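Local coordinates for protein cytochrome P450 monooxygenase (PDB 6KBH) that probably acts as a self-sufficient monooxygenase, in which an FMN and a [2Fe-2S] cluster would pass electrons to a heme iron that activates oxygen, at residues D177-L180 / W181-L185; E162-D165 / R166-D169; G661-R664 / L665-A668; M642-P645 / S646-D650; A716-V720 / L721-R725. One frame throughout, in Å; residues are numbered along the deposited sequence.

Along the chain the order is interaction 2, 1, 4, 3 and 5, all of them helix ends or turns. Interactions 2 and 1 lie in the heme part, centres about 12 Å apart, and touch where Y163 and F167 meet the turn at 177-185. Interactions 4 and 3, centres about 14 Å apart, meet through L644 CD1 in the domain whose parallel sheet includes strands 605-611 and 655-661. Interaction 5 belongs to the [2Fe-2S] domain, its centre about 37 Å from that of interaction 1 and about 30 Å from that of interaction 3. The contacts thus sample three redox modules of one chain: P450, flavin-dependent reductase and ferredoxin-like domain.

Interaction 1 of 5, residues D177-L180 / W181-L185; sequences DEML and WEVPL
M179 and V183 mark the break between helices 175-180 and 183-192. M179 O receives V183 N at 3.3 Å, nearly straight (N-H...O 171°), and a weaker, more bent bond from E182 N at 3.4 Å, so one carbonyl serves two successive amides at the turn. The first torsion of V183 sets CG1 anti to its backbone N (-177°) and CG2 beside that N; CG2 therefore rests against the same carbonyl oxygen, M179 O, and meets M179 CG at 4.5 Å. The M179 chain, stretched out in all its torsions, reaches away from the turn. P184, which has no N-H to give, lays its ring against the next carbonyl instead, with CD against L180 O. E182 bends at its second torsion (-71°): CG passes 3.8 Å from D177 O, while OE1 goes on to a salt bridge with R203. The indole of W181 is led away from 177-180 and meets the ring of H284, which also donates from NE2 to W181 O. Around this kink, M179 and V183 pack on T160 of helix 153-164; M179 also reaches L410, and V183 reaches F406, of helix 396-413. P184 touches T287 of helix 284-300, its side chain about 7 Å from the heme.

Interaction 2 of 5, residues E162-D165 / R166-D169; sequences EYVD and RFID
R166 turns back along the helix that it follows, over E162 and Y163. Its N donates to Y163 O at 3.1 Å. From CG to NE the chain is extended, and this brings NE to E162 O at 3.1 Å (N-H...O 157°); the oxygen sits in the guanidinium plane, whereas the donor stands above the carbonyl plane. One guanidinium face lies over Y163 CE1, an off-centre cation-pi contact with R166 CZ 4.7 Å from the Y163 ring centroid. F167 comes next: chi1 of 55° places CG between its own N and carbonyl carbon, folding the ring back until Y163 O lies 3.5 Å above one face, near the rim. F167 CE1 meets V164 CG2 at 3.6 Å, the two side chains roughly perpendicular, and F167 N makes a weak bond to V164 O. An alanine here removes the ring, which would probably leave V164 CG2 poorly packed and open a gap toward M179. I168 brings CG2 against D165 O, and its side chain packs on R413 of helix 396-413. This turn follows helix 153-164 and leads to strand 172-174 and helix 175-180, an order consistent with the D helix, short strand and E helix of the cytochrome P450 fold.

Interaction 3 of 5, residues G661-R664 / L665-A668; sequences GPER and LLSA
P662 O and L666 N close the first turn of helix 663-672, the helix of a beta-alpha-beta unit that runs from strand 655-661 to strand 681-685 of the parallel sheet. A Gly-Pro pair at this strand-to-helix turn is consistent with the Cys-Gly-Pro signature of ferredoxin reductases. Among backbone bonds, P662 O at the N-cap position takes L666 N at 3.2 Å, almost straight (176°) and in the carbonyl plane, with a weak second donor in L665 N. S667 N to E663 O (164°) and A668 N to R664 O at 3.0 Å continue the pattern. In van der Waals contact, L666 sets methyl CD1 against oxygens, G661 O at 3.5 Å and E663 OE1 at 3.9 Å; the same side chain packs on V683 and H685 of the neighbouring strand. The polar end of E663 belongs elsewhere: its chain bends at the second torsion and OE1 is hydrogen-bonded to H685 ND1, the E663 side chain being about 8 Å from the bound FMN. One side-chain-to-backbone bond remains. Chi1 of -50° holds S667 OG beside its own N, which lets E663 O accept from both S667 N and S667 OG, the hydroxyl approaching from above the carbonyl plane, 45° out of it.

Interaction 4 of 5, residues M642-P645 / S646-D650; sequences MDLP and SLFAD
L644 O receives F648 N at 3.1 Å in a nearly linear bond (N-H...O 175°). S646 N gives a weak bond to D643 O, 3.4 Å; D643 occupies the N-cap position, but its carboxylate makes no capping bond. The helix is a single short turn: F648 is the first residue to leave helical backbone angles, and A649 N bonds to S646 O at 3.2 Å; P645 O is just as near to A649 N, but the angle is too poor for a bond. Among the side chains, L644 and F648 run alongside each other in the same direction, with L644 CD2 3.5 Å from F648 CE1. Chi1 of -48° keeps the F648 ring close to its own N, and the rim carbon CD1 comes edge-on to L644 O. The second apolar pair spans the turn from its start: M642, bent at its two outer torsions, brings CE against L647 CD1, the chains crossing at about a right angle, though the exact closeness is doubtful. These two pairs serve different neighbours. L644 and F648 pack on L669 of helix 663-672, where L644 also touches A672, while M642 and L647 lie against H608 of strand 605-611.

Interaction 5 of 5, residues A716-V720 / L721-R725; sequences ADQTV and LQALR
A capping box between T719 and Q722 starts helix 720-726 in the [2Fe-2S] domain. T719 OG1 accepts from Q722 N at 2.9 Å (N-H...O 157°); in return Q722 OE1 takes T719 N at 2.8 Å (167°), the donor being tilted out of the amide plane. Chi1 of 73° sets T719 OG1 between its own N and carbonyl carbon, where it faces the first turn, and the extended Q722 side chain reaches back across T719 at a slant to meet T719 N. Regular helix bonds follow: A723 N to T719 O at 3.2 Å and L724 N to V720 O at 3.1 Å. Q718 slides past Q722 in the opposite direction, CG meeting Q722 CB at 3.8 Å, and its amide continues over A723, where NE2 is 3.4 Å from A723 CA. Its OE1 is hydrogen-bonded to A715 N. Replaced by an alanine, Q718 would probably leave A715 N without that acceptor and bare one flank of A723. The V720 and L724 side chains lie side by side, pointing the same way. A723 rests on V712 and V714 of strand 710-714, and the L721 side chain is about 6 Å from the cluster, near C743 and C773. A helix laid on the sheet beside the metal site is characteristic of the beta-grasp fold of plant-type ferredoxins.

Interaction 1 of 5, residues D177-L180 / W181-L185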
# COMPACT_ATOMS: atom_id res chain seq x y z
N ASP A 177 -27.02 6.13 3.40
CA ASP A 177 -27.90 5.61 4.44
C ASP A 177 -28.16 4.12 4.26
O ASP A 177 -28.19 3.37 5.25
CB ASP A 177 -29.22 6.37 4.46
CG ASP A 177 -29.13 7.67 5.22
OD1 ASP A 177 -28.34 7.74 6.19
OD2 ASP A 177 -29.85 8.62 4.86
N GLU A 178 -28.36 3.67 3.03
CA GLU A 178 -28.73 2.28 2.81
C GLU A 178 -27.53 1.35 2.69
O GLU A 178 -27.66 0.15 2.99
CB GLU A 178 -29.61 2.16 1.56
CG GLU A 178 -30.82 3.10 1.54
CD GLU A 178 -31.73 2.93 2.75
OE1 GLU A 178 -31.85 1.80 3.27
OE2 GLU A 178 -32.33 3.94 3.18
N MET A 179 -26.38 1.84 2.23
CA MET A 179 -25.20 0.98 2.12
C MET A 179 -24.03 1.44 2.98
O MET A 179 -23.60 0.68 3.87
CB MET A 179 -24.77 0.90 0.65
CG MET A 179 -23.55 0.04 0.43
SD MET A 179 -22.97 0.13 -1.27
CE MET A 179 -21.51 -0.91 -1.15
N LEU A 180 -23.51 2.65 2.78
CA LEU A 180 -22.17 2.97 3.27
C LEU A 180 -22.14 3.36 4.73
O LEU A 180 -21.08 3.26 5.36
CB LEU A 180 -21.51 4.08 2.45
CG LEU A 180 -21.13 3.90 0.97
CD1 LEU A 180 -20.26 2.66 0.80
CD2 LEU A 180 -22.33 3.83 0.09
N TRP A 181 -23.25 3.83 5.30
CA TRP A 181 -23.25 4.15 6.72
C TRP A 181 -23.25 2.89 7.57
O TRP A 181 -22.70 2.88 8.68
CB TRP A 181 -24.45 5.02 7.07
CG TRP A 181 -24.51 5.36 8.50
CD1 TRP A 181 -25.35 4.83 9.43
CD2 TRP A 181 -23.67 6.29 9.19
NE1 TRP A 181 -25.10 5.39 10.66
CE2 TRP A 181 -24.07 6.28 10.54
CE3 TRP A 181 -22.63 7.13 8.79
CZ2 TRP A 181 -23.46 7.09 11.50
CZ3 TRP A 181 -22.02 7.93 9.75
CH2 TRP A 181 -22.44 7.90 11.08
N GLU A 182 -23.85 1.81 7.07
CA GLU A 182 -24.09 0.61 7.87
C GLU A 182 -22.94 -0.39 7.80
O GLU A 182 -22.47 -0.85 8.85
CB GLU A 182 -25.39 -0.07 7.41
CG GLU A 182 -26.65 0.78 7.59
CD GLU A 182 -27.05 0.95 9.04
OE1 GLU A 182 -26.45 0.31 9.92
OE2 GLU A 182 -27.99 1.74 9.29
N VAL A 183 -22.49 -0.73 6.59
CA VAL A 183 -21.57 -1.86 6.43
C VAL A 183 -20.31 -1.72 7.29
O VAL A 183 -19.95 -2.70 7.96
CB VAL A 183 -21.26 -2.08 4.95
CG1 VAL A 183 -20.36 -3.30 4.78
CG2 VAL A 183 -22.53 -2.26 4.15
N PRO A 184 -19.62 -0.58 7.30
CA PRO A 184 -18.41 -0.50 8.15
C PRO A 184 -18.68 -0.74 9.62
O PRO A 184 -17.78 -1.19 10.34
CB PRO A 184 -17.90 0.93 7.89
CG PRO A 184 -18.40 1.26 6.54
CD PRO A 184 -19.76 0.63 6.47
N LEU A 185 -19.89 -0.47 10.10
CA LEU A 185 -20.22 -0.73 11.49
C LEU A 185 -20.27 -2.23 11.77
O LEU A 185 -19.74 -2.71 12.78
CB LEU A 185 -21.54 -0.06 11.85
CG LEU A 185 -22.05 -0.24 13.28
CD1 LEU A 185 -21.02 0.26 14.29
CD2 LEU A 185 -23.37 0.49 13.46

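Interaction 2 of 5, residues E162-D165 / R166-D169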
# COMPACT_ATOMS: atom_id res chain seq x y z
N GLU A 162 -25.11 -8.35 0.85
CA GLU A 162 -26.38 -8.40 1.56
C GLU A 162 -27.12 -7.07 1.52
O GLU A 162 -28.36 -7.04 1.52
CB GLU A 162 -26.16 -8.81 3.02
CG GLU A 162 -25.84 -10.28 3.23
CD GLU A 162 -25.88 -10.67 4.70
OE1 GLU A 162 -26.14 -9.78 5.54
OE2 GLU A 162 -25.64 -11.85 5.01
N TYR A 163 -26.38 -5.96 1.48
CA TYR A 163 -26.98 -4.64 1.44
C TYR A 163 -27.30 -4.18 0.02
O TYR A 163 -28.39 -3.67 -0.23
CB TYR A 163 -26.06 -3.63 2.13
CG TYR A 163 -26.25 -3.55 3.63
CD1 TYR A 163 -27.32 -2.86 4.17
CD2 TYR A 163 -25.36 -4.18 4.50
CE1 TYR A 163 -27.51 -2.79 5.54
CE2 TYR A 163 -25.54 -4.11 5.87
CZ TYR A 163 -26.61 -3.41 6.38
OH TYR A 163 -26.79 -3.34 7.74
N VAL A 164 -26.37 -4.37 -0.93
CA VAL A 164 -26.56 -3.79 -2.26
C VAL A 164 -27.72 -4.45 -2.99
O VAL A 164 -28.39 -3.80 -3.80
CB VAL A 164 -25.25 -3.87 -3.07
CG1 VAL A 164 -24.72 -5.26 -3.06
CG2 VAL A 164 -25.45 -3.41 -4.50
N ASP A 165 -28.00 -5.72 -2.71
CA ASP A 165 -29.08 -6.40 -3.42
C ASP A 165 -30.47 -6.02 -2.91
O ASP A 165 -31.46 -6.44 -3.51
CB ASP A 165 -28.89 -7.92 -3.36
CG ASP A 165 -28.96 -8.47 -1.95
OD1 ASP A 165 -29.25 -7.71 -1.00
OD2 ASP A 165 -28.73 -9.69 -1.78
N ARG A 166 -30.57 -5.27 -1.82
CA ARG A 166 -31.88 -4.79 -1.39
C ARG A 166 -32.37 -3.67 -2.28
O ARG A 166 -33.57 -3.58 -2.58
CB ARG A 166 -31.81 -4.32 0.07
CG ARG A 166 -31.17 -5.32 1.00
CD ARG A 166 -31.32 -4.90 2.45
NE ARG A 166 -30.51 -5.74 3.33
CZ ARG A 166 -30.57 -5.70 4.66
NH1 ARG A 166 -31.40 -4.86 5.26
NH2 ARG A 166 -29.79 -6.49 5.38
N PHE A 167 -31.46 -2.80 -2.73
CA PHE A 167 -31.80 -1.65 -3.55
C PHE A 167 -31.30 -1.79 -4.98
O PHE A 167 -31.24 -0.79 -5.71
CB PHE A 167 -31.26 -0.37 -2.88
CG PHE A 167 -29.77 -0.40 -2.59
CD1 PHE A 167 -28.83 -0.60 -3.59
CD2 PHE A 167 -29.32 -0.22 -1.29
CE1 PHE A 167 -27.47 -0.63 -3.30
CE2 PHE A 167 -27.96 -0.24 -1.00
CZ PHE A 167 -27.04 -0.44 -2.00
N ILE A 168 -30.97 -3.01 -5.40
CA ILE A 168 -30.34 -3.23 -6.70
C ILE A 168 -31.28 -2.89 -7.85
O ILE A 168 -30.84 -2.43 -8.91
CB ILE A 168 -29.85 -4.69 -6.79
CG1 ILE A 168 -29.47 -5.06 -8.23
CG2 ILE A 168 -30.95 -5.62 -6.37
CD1 ILE A 168 -28.25 -4.38 -8.71
N ASP A 169 -32.57 -3.12 -7.68
CA ASP A 169 -33.52 -3.03 -8.78
C ASP A 169 -34.28 -1.71 -8.81
O ASP A 169 -35.13 -1.53 -9.68
CB ASP A 169 -34.51 -4.20 -8.70
CG ASP A 169 -33.85 -5.54 -8.98
OD1 ASP A 169 -32.94 -5.58 -9.83
OD2 ASP A 169 -34.23 -6.54 -8.35

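Interaction 3 of 5, residues G661-R664 / L665-A668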
# COMPACT_ATOMS: atom_id res chain seq x y z
N GLY A 661 21.25 -18.99 -17.50
CA GLY A 661 20.71 -20.32 -17.66
C GLY A 661 20.51 -21.03 -16.34
O GLY A 661 20.34 -20.39 -15.29
N PRO A 662 20.53 -22.36 -16.36
CA PRO A 662 20.41 -23.11 -15.11
C PRO A 662 21.61 -22.84 -14.20
O PRO A 662 22.70 -22.52 -14.67
CB PRO A 662 20.38 -24.58 -15.57
CG PRO A 662 20.05 -24.52 -17.03
CD PRO A 662 20.65 -23.25 -17.53
N GLU A 663 21.38 -22.96 -12.90
CA GLU A 663 22.42 -22.64 -11.93
C GLU A 663 23.66 -23.50 -12.13
O GLU A 663 24.78 -23.05 -11.87
CB GLU A 663 21.89 -22.78 -10.51
CG GLU A 663 20.72 -21.86 -10.19
CD GLU A 663 21.06 -20.39 -10.38
OE1 GLU A 663 22.18 -19.98 -10.02
OE2 GLU A 663 20.20 -19.64 -10.89
N ARG A 664 23.49 -24.74 -12.61
CA ARG A 664 24.62 -25.66 -12.69
C ARG A 664 25.69 -25.15 -13.66
O ARG A 664 26.89 -25.31 -13.41
CB ARG A 664 24.14 -27.05 -13.11
CG ARG A 664 23.59 -27.84 -11.93
CD ARG A 664 23.58 -29.32 -12.22
NE ARG A 664 22.62 -29.65 -13.27
CZ ARG A 664 22.33 -30.89 -13.65
NH1 ARG A 664 22.94 -31.92 -13.08
NH2 ARG A 664 21.45 -31.10 -14.61
N LEU A 665 25.27 -24.55 -14.78
CA LEU A 665 26.23 -23.98 -15.71
C LEU A 665 26.72 -22.61 -15.26
O LEU A 665 27.90 -22.29 -15.42
CB LEU A 665 25.62 -23.93 -17.13
CG LEU A 665 25.58 -25.30 -17.79
CD1 LEU A 665 26.85 -26.13 -17.49
CD2 LEU A 665 24.30 -26.08 -17.49
N LEU A 666 25.83 -21.80 -14.72
CA LEU A 666 26.25 -20.55 -14.10
C LEU A 666 27.30 -20.79 -13.02
O LEU A 666 28.31 -20.07 -12.95
CB LEU A 666 25.04 -19.81 -13.51
CG LEU A 666 23.95 -19.26 -14.45
CD1 LEU A 666 22.83 -18.58 -13.65
CD2 LEU A 666 24.54 -18.31 -15.48
N SER A 667 27.07 -21.78 -12.16
CA SER A 667 28.06 -22.12 -11.15
C SER A 667 29.36 -22.60 -11.79
O SER A 667 30.44 -22.05 -11.53
CB SER A 667 27.50 -23.20 -10.21
OG SER A 667 26.21 -22.84 -9.74
N ALA A 668 29.26 -23.63 -12.63
CA ALA A 668 30.46 -24.18 -13.27
C ALA A 668 31.18 -23.13 -14.10
O ALA A 668 32.42 -23.11 -14.15
CB ALA A 668 30.09 -25.39 -14.14

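Interaction 4 of 5, residues M642-P645 / S646-D650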
# COMPACT_ATOMS: atom_id res chain seq x y z
N MET A 642 29.25 -28.28 -24.23
CA MET A 642 30.03 -27.08 -23.99
C MET A 642 30.98 -27.27 -22.82
O MET A 642 30.57 -27.18 -21.65
CB MET A 642 29.10 -25.91 -23.75
CG MET A 642 28.71 -25.43 -25.04
SD MET A 642 30.31 -25.13 -25.75
CE MET A 642 30.32 -23.43 -25.35
N ASP A 643 32.24 -27.43 -23.13
CA ASP A 643 33.25 -27.52 -22.09
C ASP A 643 33.83 -26.12 -21.90
O ASP A 643 34.69 -25.67 -22.66
CB ASP A 643 34.30 -28.55 -22.47
CG ASP A 643 33.72 -29.95 -22.55
OD1 ASP A 643 32.49 -30.09 -22.35
OD2 ASP A 643 34.48 -30.90 -22.81
N LEU A 644 33.35 -25.45 -20.86
CA LEU A 644 33.86 -24.13 -20.51
C LEU A 644 35.36 -24.10 -20.23
O LEU A 644 35.99 -23.08 -20.59
CB LEU A 644 33.08 -23.58 -19.31
CG LEU A 644 31.57 -23.51 -19.57
CD1 LEU A 644 30.79 -23.52 -18.27
CD2 LEU A 644 31.23 -22.28 -20.39
N PRO A 645 35.98 -25.11 -19.60
CA PRO A 645 37.44 -25.03 -19.37
C PRO A 645 38.24 -24.67 -20.61
O PRO A 645 39.13 -23.81 -20.54
CB PRO A 645 37.77 -26.43 -18.86
CG PRO A 645 36.55 -26.87 -18.16
CD PRO A 645 35.41 -26.30 -18.95
N SER A 646 37.94 -25.29 -21.75
CA SER A 646 38.65 -24.97 -22.98
C SER A 646 38.41 -23.52 -23.39
O SER A 646 39.36 -22.78 -23.68
CB SER A 646 38.21 -25.91 -24.10
OG SER A 646 38.01 -27.23 -23.60
N LEU A 647 37.14 -23.09 -23.42
CA LEU A 647 36.79 -21.78 -23.97
C LEU A 647 37.50 -20.66 -23.23
O LEU A 647 38.05 -19.74 -23.85
CB LEU A 647 35.28 -21.58 -23.90
CG LEU A 647 34.38 -22.04 -25.04
CD1 LEU A 647 32.99 -21.76 -24.59
CD2 LEU A 647 34.69 -21.28 -26.30
N PHE A 648 37.47 -20.70 -21.90
CA PHE A 648 38.03 -19.67 -21.04
C PHE A 648 39.38 -20.09 -20.47
O PHE A 648 39.73 -19.73 -19.33
CB PHE A 648 37.02 -19.30 -19.95
CG PHE A 648 35.63 -19.07 -20.48
CD1 PHE A 648 34.82 -20.13 -20.86
CD2 PHE A 648 35.12 -17.78 -20.61
CE1 PHE A 648 33.55 -19.92 -21.37
CE2 PHE A 648 33.84 -17.57 -21.11
CZ PHE A 648 33.06 -18.64 -21.49
N ALA A 649 40.14 -20.84 -21.27
CA ALA A 649 41.45 -21.34 -20.87
C ALA A 649 42.34 -20.22 -20.36
O ALA A 649 42.95 -20.34 -19.29
CB ALA A 649 42.11 -22.05 -22.05
N ASP A 650 42.43 -19.12 -21.10
CA ASP A 650 43.15 -17.98 -20.55
C ASP A 650 42.60 -16.69 -21.13
O ASP A 650 42.25 -16.63 -22.32
CB ASP A 650 44.66 -18.10 -20.78
CG ASP A 650 45.40 -18.41 -19.49
OD1 ASP A 650 44.75 -18.34 -18.42
OD2 ASP A 650 46.61 -18.72 -19.53

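Interaction 5 of 5, residues A716-V720 / L721-R725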
# COMPACT_ATOMS: atom_id res chain seq x y z
N ALA A 716 16.18 -12.93 15.36
CA ALA A 716 17.10 -13.73 14.57
C ALA A 716 16.35 -14.62 13.59
O ALA A 716 16.81 -14.85 12.46
CB ALA A 716 17.99 -14.57 15.48
N ASP A 717 15.19 -15.13 13.99
CA ASP A 717 14.34 -15.96 13.14
C ASP A 717 13.42 -15.13 12.25
O ASP A 717 12.48 -15.69 11.66
CB ASP A 717 13.50 -16.91 14.00
CG ASP A 717 12.79 -16.19 15.13
OD1 ASP A 717 13.20 -15.06 15.46
OD2 ASP A 717 11.82 -16.75 15.68
N GLN A 718 13.66 -13.83 12.14
CA GLN A 718 12.73 -12.89 11.53
C GLN A 718 13.45 -12.07 10.47
O GLN A 718 14.50 -11.50 10.74
CB GLN A 718 12.12 -11.98 12.59
CG GLN A 718 10.83 -11.30 12.21
CD GLN A 718 10.41 -10.25 13.22
OE1 GLN A 718 11.23 -9.77 14.01
NE2 GLN A 718 9.13 -9.90 13.22
N THR A 719 12.87 -12.02 9.27
CA THR A 719 13.39 -11.13 8.24
C THR A 719 13.02 -9.69 8.56
O THR A 719 12.08 -9.41 9.31
CB THR A 719 12.85 -11.52 6.87
OG1 THR A 719 11.47 -11.13 6.77
CG2 THR A 719 12.97 -13.02 6.65
N VAL A 720 13.80 -8.76 8.00
CA VAL A 720 13.45 -7.34 8.11
C VAL A 720 12.04 -7.11 7.57
O VAL A 720 11.25 -6.35 8.15
CB VAL A 720 14.49 -6.47 7.39
CG1 VAL A 720 13.91 -5.12 7.01
CG2 VAL A 720 15.73 -6.30 8.25
N LEU A 721 11.70 -7.78 6.47
CA LEU A 721 10.38 -7.63 5.87
C LEU A 721 9.28 -8.07 6.83
O LEU A 721 8.26 -7.38 6.97
CB LEU A 721 10.31 -8.43 4.57
CG LEU A 721 8.96 -8.53 3.86
CD1 LEU A 721 8.48 -7.16 3.42
CD2 LEU A 721 9.10 -9.46 2.67
N GLN A 722 9.48 -9.20 7.51
CA GLN A 722 8.46 -9.70 8.43
C GLN A 722 8.22 -8.72 9.57
O GLN A 722 7.08 -8.52 10.00
CB GLN A 722 8.86 -11.07 8.96
CG GLN A 722 8.57 -12.20 7.99
CD GLN A 722 9.45 -13.42 8.19
OE1 GLN A 722 10.44 -13.37 8.93
NE2 GLN A 722 9.10 -14.52 7.54
N ALA A 723 9.29 -8.09 10.07
CA ALA A 723 9.13 -7.14 11.16
C ALA A 723 8.38 -5.89 10.71
O ALA A 723 7.60 -5.32 11.48
CB ALA A 723 10.50 -6.77 11.72
N LEU A 724 8.60 -5.45 9.47
CA LEU A 724 7.91 -4.27 8.96
C LEU A 724 6.41 -4.53 8.84
O LEU A 724 5.59 -3.71 9.27
CB LEU A 724 8.50 -3.84 7.62
CG LEU A 724 9.93 -3.30 7.63
CD1 LEU A 724 10.39 -3.02 6.22
CD2 LEU A 724 10.05 -2.05 8.48
N ARG A 725 6.03 -5.67 8.25
CA ARG A 725 4.61 -6.01 8.17
C ARG A 725 4.02 -6.33 9.53
O ARG A 725 2.80 -6.25 9.70
CB ARG A 725 4.40 -7.19 7.22
CG ARG A 725 5.34 -7.20 6.04
CD ARG A 725 4.82 -8.11 4.94
NE ARG A 725 3.91 -7.41 4.04
CZ ARG A 725 3.99 -7.45 2.72
NH1 ARG A 725 4.94 -8.17 2.13
NH2 ARG A 725 3.12 -6.78 1.97